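Local coordinates for protein lytic chitin monooxygenase (Enterococcus faecalis, PDB 4A02) that cleaves the glycosidic bonds of crystalline alpha- and beta-chitin oxidatively with a bound copper ion, working in synergy with a chitinase, at residues A[46-51]-A[57-62]; A[8-13]-A[64-69]. All blocks are in the same frame, centred on the assembly; numbering follows the deposited sequence.

Contact 1: A[46-51]-A[57-62]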
loop_
_atom_site.group_PDB
_atom_site.type_symbol
_atom_site.label_atom_id
_atom_site.label_comp_id
_atom_site.label_asym_id
_atom_site.label_seq_id
_atom_site.Cartn_x
_atom_site.Cartn_y
_atom_site.Cartn_z
ATOM N N LYS A 46 -9.957 -7.107 -4.077
ATOM C CA LYS A 46 -8.732 -7.342 -4.803
ATOM C C LYS A 46 -7.819 -6.131 -4.756
ATOM O O LYS A 46 -6.991 -5.919 -5.621
ATOM C CB LYS A 46 -8.970 -7.767 -6.249
ATOM C CG LYS A 46 -9.811 -9.097 -6.265
ATOM C CD LYS A 46 -9.576 -9.925 -7.426
ATOM C CE LYS A 46 -10.337 -11.251 -7.073
ATOM N NZ LYS A 46 -9.505 -12.453 -6.687
ATOM N N LEU A 47 -7.979 -5.293 -3.713
ATOM C CA LEU A 47 -7.096 -4.109 -3.604
ATOM C C LEU A 47 -5.695 -4.538 -3.234
ATOM O O LEU A 47 -4.698 -4.111 -3.836
ATOM C CB LEU A 47 -7.641 -3.125 -2.558
ATOM C CG LEU A 47 -8.985 -2.480 -2.910
ATOM C CD1 LEU A 47 -9.248 -1.381 -1.866
ATOM C CD2 LEU A 47 -9.036 -1.956 -4.305
ATOM N N ALA A 48 -5.537 -5.360 -2.194
ATOM C CA ALA A 48 -4.176 -5.682 -1.721
ATOM C C ALA A 48 -3.379 -6.469 -2.752
ATOM O O ALA A 48 -2.156 -6.314 -2.821
ATOM C CB ALA A 48 -4.258 -6.401 -0.402
ATOM N N SER A 49 -4.034 -7.313 -3.567
ATOM C CA SER A 49 -3.344 -8.059 -4.584
ATOM C C SER A 49 -3.341 -7.365 -5.973
ATOM O O SER A 49 -2.680 -7.864 -6.868
ATOM C CB SER A 49 -4.024 -9.395 -4.808
ATOM O OG SER A 49 -5.294 -9.284 -5.396
ATOM N N ALA A 50 -4.112 -6.302 -6.098
ATOM C CA ALA A 50 -4.358 -5.596 -7.362
ATOM C C ALA A 50 -4.854 -6.532 -8.448
ATOM O O ALA A 50 -4.726 -6.243 -9.626
ATOM C CB ALA A 50 -3.151 -4.825 -7.819
ATOM N N GLY A 51 -5.476 -7.632 -8.086
ATOM C CA GLY A 51 -5.943 -8.631 -9.021
ATOM C C GLY A 51 -4.864 -9.466 -9.660
ATOM O O GLY A 51 -5.192 -10.213 -10.592
ATOM N N PRO A 57 -3.651 -14.270 -1.574
ATOM C CA PRO A 57 -3.673 -14.350 -0.089
ATOM C C PRO A 57 -3.618 -12.984 0.559
ATOM O O PRO A 57 -4.140 -12.816 1.676
ATOM C CB PRO A 57 -2.478 -15.228 0.249
ATOM C CG PRO A 57 -2.328 -16.103 -0.990
ATOM C CD PRO A 57 -2.593 -15.143 -2.123
ATOM N N LEU A 58 -3.006 -11.988 -0.088
ATOM C CA LEU A 58 -2.998 -10.628 0.446
ATOM C C LEU A 58 -4.393 -10.058 0.624
ATOM O O LEU A 58 -4.573 -9.129 1.412
ATOM C CB LEU A 58 -2.215 -9.689 -0.472
ATOM C CG LEU A 58 -0.689 -9.815 -0.383
ATOM C CD1 LEU A 58 -0.072 -9.041 -1.545
ATOM C CD2 LEU A 58 -0.163 -9.267 0.939
ATOM N N ASP A 59 -5.382 -10.534 -0.156
ATOM C CA ASP A 59 -6.716 -10.016 -0.061
ATOM C C ASP A 59 -7.474 -10.574 1.119
ATOM O O ASP A 59 -8.597 -10.101 1.394
ATOM C CB ASP A 59 -7.479 -10.307 -1.352
ATOM C CG ASP A 59 -6.883 -9.616 -2.553
ATOM O OD1 ASP A 59 -6.490 -8.445 -2.438
ATOM O OD2 ASP A 59 -6.839 -10.274 -3.640
ATOM N N GLU A 60 -6.925 -11.536 1.830
ATOM C CA GLU A 60 -7.586 -12.016 3.032
ATOM C C GLU A 60 -7.678 -10.848 4.016
ATOM O O GLU A 60 -6.862 -9.940 4.024
ATOM C CB GLU A 60 -6.805 -13.217 3.590
ATOM C CG GLU A 60 -6.920 -14.385 2.614
ATOM C CD GLU A 60 -6.137 -15.621 2.955
ATOM O OE1 GLU A 60 -5.730 -15.775 4.127
ATOM O OE2 GLU A 60 -5.977 -16.461 2.027
ATOM N N GLN A 61 -8.728 -10.875 4.843
ATOM C CA GLN A 61 -8.993 -9.724 5.705
ATOM C C GLN A 61 -9.745 -10.180 6.952
ATOM O O GLN A 61 -10.920 -10.549 6.891
ATOM C CB GLN A 61 -9.788 -8.661 4.937
ATOM C CG GLN A 61 -9.910 -7.336 5.658
ATOM C CD GLN A 61 -8.581 -6.753 6.068
ATOM O OE1 GLN A 61 -7.764 -6.409 5.205
ATOM N NE2 GLN A 61 -8.337 -6.607 7.367
ATOM N N THR A 62 -9.027 -10.181 8.068
ATOM C CA THR A 62 -9.600 -10.370 9.390
ATOM C C THR A 62 -8.940 -9.354 10.300
ATOM O O THR A 62 -7.897 -8.787 9.978
ATOM C CB THR A 62 -9.424 -11.791 9.983
ATOM O OG1 THR A 62 -8.094 -11.860 10.466
ATOM C CG2 THR A 62 -9.658 -12.879 8.966
HETATM O O HOH W 1 -8.536 -12.372 -4.010
HETATM O O HOH W 2 -8.013 -6.564 -1.174
#
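Leu58 meets Ala48 by apolar contact, CB of Leu58 lying 3.9 Å from CB of Ala48, while the branch end CD1 of Leu58 rests near the Ala48 carbonyl oxygen. The Ala48 methyl also sits 3.3 Å from Leu58 O.

Next comes Asp59, whose carboxylate does most of the polar work. Its CG stands anti to its own carbonyl carbon (chi1 -64°), which swings the group across to the backbone of Ala48 and Ser49. Each oxygen is used on its syn side. Asp59 OD2 takes a short bond of 2.5 Å from Ser49 OG, close to the carboxylate plane; Asp59 OD1 takes one of 2.9 Å from Ser49 N, which comes in 33° out of that plane. One serine thus grips both oxygens, which should fix the rotation of the carboxylate. Two waters add to the hold: one donates to OD1 and accepts from Ala48 N, the other donates to OD2 and accepts from Lys46 NZ. The ammonium therefore reaches the acid through water, Lys46 NZ staying 4.6 Å from Asp59 OD2, and may still favour its charged form.

Ser49 OG also accepts from Gly51 N at 3.2 Å, closing an ST turn. A carboxylate bound to the backbone and hydroxyl of a neighbouring turn here joins two turns of the long loop between strands 36-38 and 69-71 in this AA10 LPMO domain.

Contact 2: A[8-13]-A[64-69]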
loop_
_atom_site.group_PDB
_atom_site.type_symbol
_atom_site.label_atom_id
_atom_site.label_comp_id
_atom_site.label_asym_id
_atom_site.label_seq_id
_atom_site.Cartn_x
_atom_site.Cartn_y
_atom_site.Cartn_z
ATOM N N GLY A 8 5.981 -0.446 7.055
ATOM C CA GLY A 8 6.115 -1.561 6.169
ATOM C C GLY A 8 4.785 -1.969 5.560
ATOM O O GLY A 8 3.786 -2.119 6.277
ATOM N N SER A 9 4.761 -2.210 4.243
ATOM C CA SER A 9 3.515 -2.648 3.635
ATOM C C SER A 9 3.227 -4.092 3.989
ATOM O O SER A 9 4.046 -4.847 4.513
ATOM C CB SER A 9 3.527 -2.477 2.141
ATOM O OG SER A 9 4.312 -3.508 1.541
ATOM N N ARG A 10 2.000 -4.509 3.663
ATOM C CA ARG A 10 1.567 -5.866 3.962
ATOM C C ARG A 10 2.449 -6.870 3.221
ATOM O O ARG A 10 2.911 -7.877 3.774
ATOM C CB ARG A 10 0.094 -5.984 3.632
ATOM C CG ARG A 10 -0.535 -7.316 4.001
ATOM C CD ARG A 10 -1.966 -7.401 3.533
ATOM N NE ARG A 10 -2.820 -6.485 4.295
ATOM C CZ ARG A 10 -4.105 -6.314 4.031
ATOM N NH1 ARG A 10 -4.660 -6.931 3.015
ATOM N NH2 ARG A 10 -4.828 -5.479 4.772
ATOM N N ALA A 11 2.678 -6.581 1.932
ATOM C CA ALA A 11 3.580 -7.393 1.109
ATOM C C ALA A 11 4.995 -7.346 1.629
ATOM O O ALA A 11 5.678 -8.388 1.735
ATOM C CB ALA A 11 3.484 -6.903 -0.336
ATOM N N PHE A 12 5.496 -6.138 1.923
ATOM C CA PHE A 12 6.857 -5.991 2.447
ATOM C C PHE A 12 7.085 -6.858 3.659
ATOM O O PHE A 12 8.058 -7.623 3.734
ATOM C CB PHE A 12 7.081 -4.524 2.778
ATOM C CG PHE A 12 8.355 -4.204 3.514
ATOM C CD1 PHE A 12 9.569 -4.093 2.820
ATOM C CD2 PHE A 12 8.359 -3.961 4.870
ATOM C CE1 PHE A 12 10.713 -3.702 3.471
ATOM C CE2 PHE A 12 9.530 -3.565 5.530
ATOM C CZ PHE A 12 10.684 -3.440 4.812
ATOM N N PHE A 13 6.183 -6.775 4.657
ATOM C CA PHE A 13 6.347 -7.542 5.881
ATOM C C PHE A 13 6.211 -9.043 5.656
ATOM O O PHE A 13 6.663 -9.815 6.504
ATOM C CB PHE A 13 5.402 -7.075 6.948
ATOM C CG PHE A 13 5.851 -5.852 7.735
ATOM C CD1 PHE A 13 7.133 -5.661 8.154
ATOM C CD2 PHE A 13 4.934 -4.880 8.070
ATOM C CE1 PHE A 13 7.529 -4.588 8.949
ATOM C CE2 PHE A 13 5.342 -3.804 8.891
ATOM C CZ PHE A 13 6.603 -3.688 9.301
ATOM N N THR A 64 -7.202 -9.904 12.868
ATOM C CA THR A 64 -5.954 -10.426 13.390
ATOM C C THR A 64 -5.003 -10.953 12.304
ATOM O O THR A 64 -3.906 -11.410 12.644
ATOM C CB THR A 64 -6.182 -11.506 14.435
ATOM O OG1 THR A 64 -6.896 -12.571 13.875
ATOM C CG2 THR A 64 -6.974 -10.902 15.609
ATOM N N ARG A 65 -5.359 -10.883 11.033
ATOM C CA ARG A 65 -4.585 -11.517 9.996
ATOM C C ARG A 65 -3.198 -10.903 9.804
ATOM O O ARG A 65 -2.264 -11.609 9.442
ATOM C CB ARG A 65 -5.364 -11.451 8.677
ATOM C CG ARG A 65 -4.797 -12.191 7.495
ATOM C CD ARG A 65 -4.832 -13.717 7.662
ATOM N NE ARG A 65 -4.418 -14.366 6.410
ATOM C CZ ARG A 65 -3.155 -14.407 5.989
ATOM N NH1 ARG A 65 -2.176 -14.067 6.787
ATOM N NH2 ARG A 65 -2.926 -14.839 4.812
ATOM N N TRP A 66 -3.099 -9.579 9.942
ATOM C CA TRP A 66 -1.950 -8.833 9.489
ATOM C C TRP A 66 -1.315 -8.044 10.614
ATOM O O TRP A 66 -1.980 -7.542 11.526
ATOM C CB TRP A 66 -2.367 -7.854 8.368
ATOM C CG TRP A 66 -3.083 -8.483 7.250
ATOM C CD1 TRP A 66 -4.354 -8.258 6.830
ATOM C CD2 TRP A 66 -2.570 -9.509 6.346
ATOM N NE1 TRP A 66 -4.684 -9.033 5.746
ATOM C CE2 TRP A 66 -3.590 -9.815 5.433
ATOM C CE3 TRP A 66 -1.344 -10.198 6.257
ATOM C CZ2 TRP A 66 -3.433 -10.763 4.420
ATOM C CZ3 TRP A 66 -1.200 -11.121 5.262
ATOM C CH2 TRP A 66 -2.220 -11.404 4.367
ATOM N N HIS A 67 0.022 -7.870 10.528
ATOM C CA HIS A 67 0.746 -7.039 11.478
ATOM C C HIS A 67 0.482 -5.552 11.181
ATOM O O HIS A 67 0.514 -5.121 10.035
ATOM C CB HIS A 67 2.251 -7.327 11.381
ATOM C CG HIS A 67 2.610 -8.615 12.003
ATOM N ND1 HIS A 67 2.364 -9.823 11.362
ATOM C CD2 HIS A 67 3.153 -8.932 13.176
ATOM C CE1 HIS A 67 2.770 -10.806 12.141
ATOM N NE2 HIS A 67 3.234 -10.309 13.261
ATOM N N LYS A 68 0.237 -4.791 12.237
ATOM C CA LYS A 68 -0.225 -3.410 12.106
ATOM C C LYS A 68 0.777 -2.470 12.777
ATOM O O LYS A 68 0.944 -2.511 14.005
ATOM C CB LYS A 68 -1.579 -3.259 12.805
ATOM C CG LYS A 68 -2.652 -4.202 12.290
ATOM C CD LYS A 68 -3.807 -4.300 13.243
ATOM C CE LYS A 68 -4.827 -5.338 12.932
ATOM N NZ LYS A 68 -4.240 -6.734 13.058
ATOM N N THR A 69 1.441 -1.620 12.009
ATOM C CA THR A 69 2.405 -0.668 12.580
ATOM C C THR A 69 1.667 0.411 13.348
ATOM O O THR A 69 0.753 1.048 12.820
ATOM C CB THR A 69 3.228 -0.011 11.459
ATOM O OG1 THR A 69 3.991 -1.007 10.798
ATOM C CG2 THR A 69 4.155 1.047 12.008
HETATM O O HOH W 3 2.667 -1.106 8.549
#
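Thr69 OG1 donates to a water 2.6 Å away, and that water in turn donates to Gly8 O at 2.7 Å, bridging the Thr69 side chain to the Gly8 carbonyl. The same hydroxyl oxygen, Thr69 OG1, approaches the edge of the Phe13 ring in its plane, 3.6 Å from Phe13 CE2.

At the other end, the Arg10 guanidinium lies flat on Trp66, the two planes only 6° apart and their centres separated by 3.6 Å. Arg10 CZ sits over the five-membered ring, 3.3 Å from Trp66 NE1, in a cation-pi contact. Arg10 NE and NH1 also lie near Trp66 NE1, but all three are donors and no bond forms, the indole N-H being spent on Glu60 O. Nearer the backbone on the same side chain, Arg10 CD lies over the six-membered ring of Trp66, 3.6 Å from its centroid, as a CH-pi contact. The side chain runs extended through chi1 and chi2 and bends at chi3 (-69°), which lets methylene and guanidinium share one face of the indole. Arg65 CG packs on the opposite face, so the tryptophan is sandwiched between two arginine side chains.

With no direct hydrogen bond between the two segments, the join rests on stacking, a water bridge and ring-edge contact. Asp162, salt-bridged to Arg10 NE, probably offsets the buried charge; Leu58 O accepts from NH1 and Gln61 OE1 more weakly from NH2, and together they should hold the guanidinium in orientation over the indole.

Strand 2-6 leads from the N terminus into 8-13, the first half of contact 2, whose short, weakly bonded helix 10-13 meets the chain again at 64-69. That return closes a long loop, and within it 46-51 and 57-62 close a much smaller one as contact 1, so the two are nested and do not cross. They also touch: backbone carbonyls of 57-62 reach the stacked side chains of contact 2, so one segment serves both. Together the contacts tie the long loop before strand 69-71 to the N-terminal helical turn, and both pack against strand 155-165.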